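Local coordinates for protein malate dehydrogenase (Picrophilus torridus, PDB 4BGV) that probably catalyses the NAD-dependent, reversible oxidation of (S)-malate to oxaloacetate in the tricarboxylic acid cycle, as a member of the lactate/malate dehydrogenase superfamily, at residues S264-V269 against I288-F293; A256-G261 against V269-I274. All blocks are in the same frame, centred on the assembly; numbering follows the deposited sequence. Where two conformers were deposited one is given.

Interaction 1 of 2, residues S264-V269 against I288-F293; sequences SKTYLV and IYDLKF
The last helical turn at Thr266 and Tyr267 meets an extended run without regular structure, nearest at Thr266 and Asp290, whose CA atoms lie 6.3 Å apart. Tyr267 carries the contact. With CG anti to its carbonyl carbon and beside the backbone N (chi1 -66°), its ring reaches across to the loop and brings the hydroxyl between two backbone groups. Tyr267 OH donates a very short hydrogen bond to Tyr289 O (2.5 Å), which lies at the ring edge near its plane, and accepts one from Leu291 N at 3.1 Å, bent to 148° at the hydrogen. These two bonds satisfy the hydroxyl and pin the end of the side chain. Over the centre of one ring face sits CG2 of the neighbouring Thr266, while the Phe293 ring crosses at about a right angle, CZ 3.6 Å from Tyr267 CE1. Thr266 CG2 also rests 3.5 Å from Leu291 O, and a water that donates to this same carbonyl joins it to Thr266 OG1. Asp290 CB comes 3.6 Å from Thr266 OG1, while Asp290 OD1 is hydrogen-bonded to His263. Within the alpha/beta C-terminal domain, away from the annotated sites, Trp301 of helix 295-321 meets the Tyr267 and Phe293 rings, Tyr267 packs on strand 272-281, and Leu291 touches strand 172-178 of its own chain and Ile196 of a second subunit.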
ATOM      1  N   SER A 264      -3.389 -29.079 -26.876  1.00 15.83           N
ATOM      2  CA  SER A 264      -2.969 -30.459 -26.642  1.00 18.73           C
ATOM      3  C   SER A 264      -1.814 -30.840 -27.552  1.00 22.74           C
ATOM      4  O   SER A 264      -0.969 -31.665 -27.186  1.00 18.50           O
ATOM      5  CB  SER A 264      -4.136 -31.431 -26.841  1.00 20.99           C
ATOM      6  OG  SER A 264      -5.122 -31.222 -25.835  1.00 24.79           O
ATOM      7  N   LYS A 265      -1.772 -30.241 -28.739  1.00 19.17           N
ATOM      8  CA  LYS A 265      -0.675 -30.505 -29.660  1.00 22.71           C
ATOM      9  C   LYS A 265       0.659 -30.017 -29.089  1.00 21.66           C
ATOM     10  O   LYS A 265       1.705 -30.605 -29.351  1.00 21.25           O
ATOM     11  CB  LYS A 265      -0.961 -29.873 -31.029  1.00 24.91           C
ATOM     12  CG  LYS A 265      -2.275 -30.360 -31.631  1.00 33.86           C
ATOM     13  CD  LYS A 265      -2.683 -29.571 -32.868  1.00 40.95           C
ATOM     14  CE  LYS A 265      -1.973 -30.066 -34.117  1.00 46.30           C
ATOM     15  NZ  LYS A 265      -2.498 -29.411 -35.355  1.00 48.53           N
ATOM     16  N   THR A 266       0.614 -28.941 -28.307  1.00 18.71           N
ATOM     17  CA  THR A 266       1.806 -28.396 -27.656  1.00 18.93           C
ATOM     18  C   THR A 266       2.173 -29.104 -26.349  1.00 22.56           C
ATOM     19  O   THR A 266       3.348 -29.410 -26.095  1.00 22.43           O
ATOM     20  CB  THR A 266       1.616 -26.884 -27.354  1.00 23.64           C
ATOM     21  OG1 THR A 266       1.627 -26.147 -28.587  1.00 26.18           O
ATOM     22  CG2 THR A 266       2.726 -26.363 -26.438  1.00 20.89           C
ATOM     23  N   TYR A 267       1.176 -29.352 -25.505  1.00 14.57           N
ATOM     24  CA  TYR A 267       1.453 -29.879 -24.168  1.00 14.84           C
ATOM     25  C   TYR A 267       1.262 -31.387 -24.014  1.00 16.93           C
ATOM     26  O   TYR A 267       1.477 -31.927 -22.935  1.00 18.74           O
ATOM     27  CB  TYR A 267       0.681 -29.091 -23.106  1.00 18.27           C
ATOM     28  CG  TYR A 267       1.173 -27.668 -23.015  1.00 11.10           C
ATOM     29  CD1 TYR A 267       2.430 -27.397 -22.498  1.00 12.07           C
ATOM     30  CD2 TYR A 267       0.402 -26.599 -23.482  1.00 12.45           C
ATOM     31  CE1 TYR A 267       2.914 -26.095 -22.427  1.00 13.27           C
ATOM     32  CE2 TYR A 267       0.873 -25.280 -23.410  1.00 12.64           C
ATOM     33  CZ  TYR A 267       2.128 -25.039 -22.883  1.00 13.95           C
ATOM     34  OH  TYR A 267       2.625 -23.749 -22.815  1.00 15.50           O
ATOM     35  N   LEU A 268       0.858 -32.051 -25.093  1.00 18.65           N
ATOM     36  CA  LEU A 268       0.868 -33.520 -25.165  1.00 18.83           C
ATOM     37  C   LEU A 268      -0.030 -34.189 -24.132  1.00 17.81           C
ATOM     38  O   LEU A 268       0.185 -35.345 -23.764  1.00 16.91           O
ATOM     39  CB  LEU A 268       2.298 -34.055 -25.035  1.00 15.42           C
ATOM     40  CG  LEU A 268       3.354 -33.297 -25.846  1.00 17.12           C
ATOM     41  CD1 LEU A 268       4.717 -33.943 -25.671  1.00 22.46           C
ATOM     42  CD2 LEU A 268       2.974 -33.244 -27.309  1.00 22.41           C
ATOM     43  N   VAL A 269      -1.023 -33.448 -23.658  1.00 22.43           N
ATOM     44  CA  VAL A 269      -2.076 -34.013 -22.827  1.00 22.88           C
ATOM     45  C   VAL A 269      -3.392 -33.518 -23.366  1.00 20.30           C
ATOM     46  O   VAL A 269      -3.458 -32.438 -23.971  1.00 17.69           O
ATOM     47  CB  VAL A 269      -1.992 -33.570 -21.349  1.00 22.42           C
ATOM     48  CG1 VAL A 269      -0.858 -34.264 -20.648  1.00 19.57           C
ATOM     49  CG2 VAL A 269      -1.847 -32.044 -21.241  1.00 21.30           C
ATOM     50  N   ILE A 288      -4.128 -19.537 -22.844  1.00  9.36           N
ATOM     51  CA  ILE A 288      -3.023 -20.419 -22.520  1.00 12.36           C
ATOM     52  C   ILE A 288      -1.912 -20.126 -23.512  1.00 11.65           C
ATOM     53  O   ILE A 288      -2.123 -20.172 -24.721  1.00 12.14           O
ATOM     54  CB  ILE A 288      -3.430 -21.886 -22.634  1.00 13.65           C
ATOM     55  CG1 ILE A 288      -4.375 -22.262 -21.477  1.00 16.67           C
ATOM     56  CG2 ILE A 288      -2.198 -22.778 -22.594  1.00 15.22           C
ATOM     57  CD1 ILE A 288      -5.031 -23.618 -21.631  1.00 17.40           C
ATOM     58  N   TYR A 289      -0.726 -19.807 -23.018  1.00 10.82           N
ATOM     59  CA  TYR A 289       0.388 -19.575 -23.930  1.00  9.74           C
ATOM     60  C   TYR A 289       1.031 -20.906 -24.317  1.00 14.69           C
ATOM     61  O   TYR A 289       1.284 -21.753 -23.464  1.00 12.63           O
ATOM     62  CB  TYR A 289       1.400 -18.634 -23.294  1.00  9.62           C
ATOM     63  CG  TYR A 289       0.800 -17.261 -23.038  1.00 10.46           C
ATOM     64  CD1 TYR A 289       0.112 -16.987 -21.862  1.00 12.09           C
ATOM     65  CD2 TYR A 289       0.875 -16.270 -24.006  1.00 12.80           C
ATOM     66  CE1 TYR A 289      -0.461 -15.724 -21.633  1.00 11.90           C
ATOM     67  CE2 TYR A 289       0.315 -15.016 -23.794  1.00 11.28           C
ATOM     68  CZ  TYR A 289      -0.347 -14.753 -22.602  1.00 10.93           C
ATOM     69  OH  TYR A 289      -0.902 -13.511 -22.401  1.00 14.81           O
ATOM     70  N   ASP A 290       1.254 -21.102 -25.610  1.00 15.38           N
ATOM     71  CA  ASP A 290       1.891 -22.327 -26.083  1.00 17.38           C
ATOM     72  C   ASP A 290       3.394 -22.114 -26.200  1.00 15.50           C
ATOM     73  O   ASP A 290       3.848 -21.337 -27.027  1.00 21.37           O
ATOM     74  CB  ASP A 290       1.312 -22.752 -27.434  1.00 20.17           C
ATOM     75  CG  ASP A 290      -0.146 -23.136 -27.339  1.00 23.32           C
ATOM     76  OD1 ASP A 290      -0.543 -23.750 -26.316  1.00 20.08           O
ATOM     77  OD2 ASP A 290      -0.895 -22.808 -28.274  1.00 28.38           O
ATOM     78  N   LEU A 291       4.157 -22.813 -25.375  1.00 11.56           N
ATOM     79  CA  LEU A 291       5.609 -22.674 -25.374  1.00 16.72           C
ATOM     80  C   LEU A 291       6.287 -23.547 -26.420  1.00 17.50           C
ATOM     81  O   LEU A 291       5.762 -24.585 -26.806  1.00 12.82           O
ATOM     82  CB  LEU A 291       6.171 -23.044 -23.996  1.00 11.67           C
ATOM     83  CG  LEU A 291       5.653 -22.231 -22.815  1.00 14.54           C
ATOM     84  CD1 LEU A 291       6.185 -22.824 -21.516  1.00 15.09           C
ATOM     85  CD2 LEU A 291       6.063 -20.774 -22.954  1.00 13.48           C
ATOM     86  N   LYS A 292       7.462 -23.108 -26.859  1.00 12.61           N
ATOM     87  CA  LYS A 292       8.370 -23.940 -27.628  1.00 23.33           C
ATOM     88  C   LYS A 292       9.360 -24.562 -26.650  1.00 19.64           C
ATOM     89  O   LYS A 292      10.029 -23.848 -25.916  1.00 23.45           O
ATOM     90  CB  LYS A 292       9.141 -23.092 -28.635  1.00 26.98           C
ATOM     91  CG  LYS A 292       8.294 -22.143 -29.466  1.00 35.11           C
ATOM     92  CD  LYS A 292       9.122 -21.595 -30.627  1.00 42.25           C
ATOM     93  CE  LYS A 292       8.772 -20.158 -30.956  1.00 44.76           C
ATOM     94  NZ  LYS A 292       9.897 -19.249 -30.593  1.00 48.37           N
ATOM     95  N   PHE A 293       9.451 -25.885 -26.634  1.00 15.44           N
ATOM     96  CA  PHE A 293      10.363 -26.573 -25.724  1.00 15.22           C
ATOM     97  C   PHE A 293      11.692 -26.864 -26.416  1.00 15.29           C
ATOM     98  O   PHE A 293      11.710 -27.299 -27.569  1.00 18.95           O
ATOM     99  CB  PHE A 293       9.776 -27.928 -25.274  1.00 16.08           C
ATOM    100  CG  PHE A 293       8.502 -27.828 -24.464  1.00 19.43           C
ATOM    101  CD1 PHE A 293       7.273 -27.652 -25.086  1.00 23.13           C
ATOM    102  CD2 PHE A 293       8.530 -27.943 -23.084  1.00 17.46           C
ATOM    103  CE1 PHE A 293       6.101 -27.577 -24.332  1.00 22.07           C
ATOM    104  CE2 PHE A 293       7.362 -27.877 -22.328  1.00 14.38           C
ATOM    105  CZ  PHE A 293       6.151 -27.695 -22.953  1.00 18.97           C
TER
HETATM  106  O   HOH W   1       4.373 -24.902 -29.260  1.00 39.58           O

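Interaction 2 of 2, residues A256-G261 against V269-I274; sequences AAYITG and VNNLFI
One face of the Phe273 ring receives Tyr258 CB, 4.0 Å from the ring centroid in a CH-pi contact, and Ala256 O lies at the ring edge near its plane. The Tyr258 and Phe273 rings meet obliquely, planes 53° apart, with Tyr258 CD1 3.5 Å from Phe273 CE1. Tyr258 CG stands anti to the backbone N (chi1 -167°), which carries the ring along the strand pair to Asn271, where its hydroxyl accepts a weak bond from ND2. A smaller alanine in place of Phe273 would probably leave Tyr258 without its CH-pi partner and open a gap facing Ala131 and Tyr135 of helix 127-138. Behind these rings, Ile259 CG1 packs 3.7 Å from Ile274 CG2, and Val269 CG2 closes on Ile259 CB. The antiparallel backbones are joined by Ala257 N to Ile274 O, Ile274 N to Ala257 O and Ile259 N to Leu272 O; near the turn, Asn271 N reaches Ile259 O at 2.8 Å. A water links Gly261 N to Asn270 OD1, which also bonds Ser264. The Ala256 side chain is about 9 Å from that of His180, the probable proton acceptor. Main-chain bonds thus set the pairing, with aromatic contacts on the Tyr258-Phe273 face and aliphatic ones on the Ile259-Ile274 face.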
ATOM      1  N   ALA A 256      -2.133 -24.597 -12.825  1.00  9.11           N
ATOM      2  CA  ALA A 256      -2.728 -25.811 -13.373  1.00  8.83           C
ATOM      3  C   ALA A 256      -3.979 -25.407 -14.148  1.00 11.92           C
ATOM      4  O   ALA A 256      -4.887 -24.760 -13.611  1.00 11.42           O
ATOM      5  CB  ALA A 256      -3.062 -26.788 -12.268  1.00  9.34           C
ATOM      6  N   ALA A 257      -4.017 -25.749 -15.424  1.00  9.27           N
ATOM      7  CA  ALA A 257      -5.152 -25.357 -16.250  1.00 10.26           C
ATOM      8  C   ALA A 257      -5.547 -26.485 -17.182  1.00 13.48           C
ATOM      9  O   ALA A 257      -4.727 -27.340 -17.514  1.00 11.34           O
ATOM     10  CB  ALA A 257      -4.833 -24.091 -17.048  1.00  8.67           C
ATOM     11  N   TYR A 258      -6.803 -26.458 -17.621  1.00 11.27           N
ATOM     12  CA  TYR A 258      -7.355 -27.504 -18.464  1.00 14.59           C
ATOM     13  C   TYR A 258      -6.856 -27.368 -19.898  1.00 14.26           C
ATOM     14  O   TYR A 258      -7.035 -26.323 -20.517  1.00 13.84           O
ATOM     15  CB  TYR A 258      -8.875 -27.387 -18.442  1.00 13.19           C
ATOM     16  CG  TYR A 258      -9.618 -28.570 -19.000  1.00 17.88           C
ATOM     17  CD1 TYR A 258      -9.560 -29.810 -18.371  1.00 20.76           C
ATOM     18  CD2 TYR A 258     -10.411 -28.445 -20.132  1.00 20.01           C
ATOM     19  CE1 TYR A 258     -10.265 -30.896 -18.863  1.00 23.50           C
ATOM     20  CE2 TYR A 258     -11.133 -29.524 -20.616  1.00 24.16           C
ATOM     21  CZ  TYR A 258     -11.041 -30.744 -19.989  1.00 25.69           C
ATOM     22  OH  TYR A 258     -11.740 -31.818 -20.482  1.00 33.13           O
ATOM     23  N   ILE A 259      -6.241 -28.429 -20.415  1.00 11.91           N
ATOM     24  CA  ILE A 259      -5.627 -28.425 -21.748  1.00 14.51           C
ATOM     25  C   ILE A 259      -6.519 -29.153 -22.755  1.00 17.18           C
ATOM     26  O   ILE A 259      -6.854 -30.326 -22.552  1.00 15.94           O
ATOM     27  CB  ILE A 259      -4.250 -29.142 -21.713  1.00 11.82           C
ATOM     28  CG1 ILE A 259      -3.412 -28.628 -20.540  1.00 13.78           C
ATOM     29  CG2 ILE A 259      -3.512 -28.990 -23.062  1.00 12.06           C
ATOM     30  CD1 ILE A 259      -3.003 -27.137 -20.651  1.00 11.62           C
ATOM     31  N   THR A 260      -6.925 -28.454 -23.817  1.00 16.64           N
ATOM     32  CA  THR A 260      -7.746 -29.044 -24.877  0.50 18.61           C
ATOM     33  C   THR A 260      -7.435 -28.431 -26.221  1.00 17.15           C
ATOM     34  O   THR A 260      -6.688 -27.466 -26.311  1.00 16.85           O
ATOM     35  CB  THR A 260      -9.248 -28.795 -24.686  0.50 18.55           C
ATOM     36  OG1 THR A 260      -9.494 -27.389 -24.546  0.50 14.37           O
ATOM     37  CG2 THR A 260      -9.761 -29.525 -23.502  0.50 21.80           C
ATOM     38  N   GLY A 261      -8.030 -28.998 -27.267  1.00 21.92           N
ATOM     39  CA  GLY A 261      -7.959 -28.423 -28.600  1.00 21.38           C
ATOM     40  C   GLY A 261      -6.534 -28.270 -29.073  1.00 21.37           C
ATOM     41  O   GLY A 261      -5.726 -29.185 -28.927  1.00 20.23           O
ATOM     42  N   VAL A 269      -1.023 -33.448 -23.658  1.00 22.43           N
ATOM     43  CA  VAL A 269      -2.076 -34.013 -22.827  1.00 22.88           C
ATOM     44  C   VAL A 269      -3.392 -33.518 -23.366  1.00 20.30           C
ATOM     45  O   VAL A 269      -3.458 -32.438 -23.971  1.00 17.69           O
ATOM     46  CB  VAL A 269      -1.992 -33.570 -21.349  1.00 22.42           C
ATOM     47  CG1 VAL A 269      -0.858 -34.264 -20.648  1.00 19.57           C
ATOM     48  CG2 VAL A 269      -1.847 -32.044 -21.241  1.00 21.30           C
ATOM     49  N   ASN A 270      -4.445 -34.291 -23.142  1.00 16.54           N
ATOM     50  CA  ASN A 270      -5.764 -33.835 -23.548  1.00 20.79           C
ATOM     51  C   ASN A 270      -6.809 -34.064 -22.465  1.00 19.06           C
ATOM     52  O   ASN A 270      -6.890 -35.148 -21.878  1.00 17.55           O
ATOM     53  CB  ASN A 270      -6.181 -34.498 -24.859  1.00 27.86           C
ATOM     54  CG  ASN A 270      -7.459 -33.916 -25.422  1.00 32.56           C
ATOM     55  OD1 ASN A 270      -7.525 -32.726 -25.751  1.00 30.90           O
ATOM     56  ND2 ASN A 270      -8.488 -34.754 -25.544  1.00 36.27           N
ATOM     57  N   ASN A 271      -7.605 -33.031 -22.227  1.00 15.75           N
ATOM     58  CA  ASN A 271      -8.681 -33.060 -21.244  1.00 19.20           C
ATOM     59  C   ASN A 271      -8.208 -33.373 -19.832  1.00 16.35           C
ATOM     60  O   ASN A 271      -8.872 -34.111 -19.109  1.00 18.18           O
ATOM     61  CB  ASN A 271      -9.764 -34.042 -21.657  1.00 21.41           C
ATOM     62  CG  ASN A 271     -10.215 -33.825 -23.070  1.00 31.56           C
ATOM     63  OD1 ASN A 271     -10.306 -34.770 -23.859  1.00 41.27           O
ATOM     64  ND2 ASN A 271     -10.471 -32.573 -23.416  1.00 26.39           N
ATOM     65  N   LEU A 272      -7.052 -32.823 -19.475  1.00 18.47           N
ATOM     66  CA  LEU A 272      -6.484 -32.920 -18.129  1.00 19.72           C
ATOM     67  C   LEU A 272      -6.014 -31.535 -17.710  1.00 14.58           C
ATOM     68  O   LEU A 272      -5.857 -30.651 -18.559  1.00 16.26           O
ATOM     69  CB  LEU A 272      -5.282 -33.868 -18.122  1.00 22.34           C
ATOM     70  CG  LEU A 272      -5.562 -35.331 -18.446  1.00 27.23           C
ATOM     71  CD1 LEU A 272      -4.323 -36.163 -18.233  1.00 24.53           C
ATOM     72  CD2 LEU A 272      -6.706 -35.816 -17.577  1.00 28.22           C
ATOM     73  N   PHE A 273      -5.804 -31.342 -16.406  1.00 13.75           N
ATOM     74  CA  PHE A 273      -5.183 -30.116 -15.884  1.00 11.41           C
ATOM     75  C   PHE A 273      -3.673 -30.307 -15.695  1.00 12.26           C
ATOM     76  O   PHE A 273      -3.239 -31.328 -15.170  1.00 12.58           O
ATOM     77  CB  PHE A 273      -5.789 -29.737 -14.533  1.00 11.26           C
ATOM     78  CG  PHE A 273      -7.160 -29.124 -14.617  1.00 12.68           C
ATOM     79  CD1 PHE A 273      -8.270 -29.910 -14.886  1.00 15.47           C
ATOM     80  CD2 PHE A 273      -7.346 -27.765 -14.364  1.00 14.99           C
ATOM     81  CE1 PHE A 273      -9.549 -29.354 -14.934  1.00 17.80           C
ATOM     82  CE2 PHE A 273      -8.616 -27.203 -14.400  1.00 12.47           C
ATOM     83  CZ  PHE A 273      -9.717 -27.996 -14.699  1.00 14.41           C
ATOM     84  N   ILE A 274      -2.876 -29.330 -16.125  1.00 10.61           N
ATOM     85  CA  ILE A 274      -1.438 -29.364 -15.867  1.00 12.05           C
ATOM     86  C   ILE A 274      -0.902 -27.923 -15.842  1.00 14.34           C
ATOM     87  O   ILE A 274      -1.517 -27.022 -16.411  1.00 11.85           O
ATOM     88  CB  ILE A 274      -0.692 -30.257 -16.918  1.00 13.99           C
ATOM     89  CG1 ILE A 274       0.717 -30.631 -16.435  1.00 12.51           C
ATOM     90  CG2 ILE A 274      -0.691 -29.603 -18.298  1.00 12.89           C
ATOM     91  CD1 ILE A 274       1.309 -31.851 -17.187  1.00 19.17           C
TER
HETATM   92  O   HOH W   2      -9.423 -31.483 -27.694  1.00 40.04           O

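How the interactions relate
From the N terminus, the chain runs up strand 251-259, turns through helix 262-267 and returns along strand 272-281; interaction 2 closes this strand-helix-strand loop by pairing the two strands. The chain then continues through strand 284-288, and interaction 1 brings the loop that follows it back onto the short helix. Their segments alternate along the sequence, so the two contacts cross rather than nest, and Val269 belongs to both. They also touch directly: Ser264 OG lies 2.8 Å from Asn270 OD1, a probable hydrogen bond, and Ile288 CD1 packs on Tyr258 O and Ile259 CD1. Interaction 2 joins an outer strand to the middle one; interaction 1 fastens the connecting helix to the segment leaving the other outer strand.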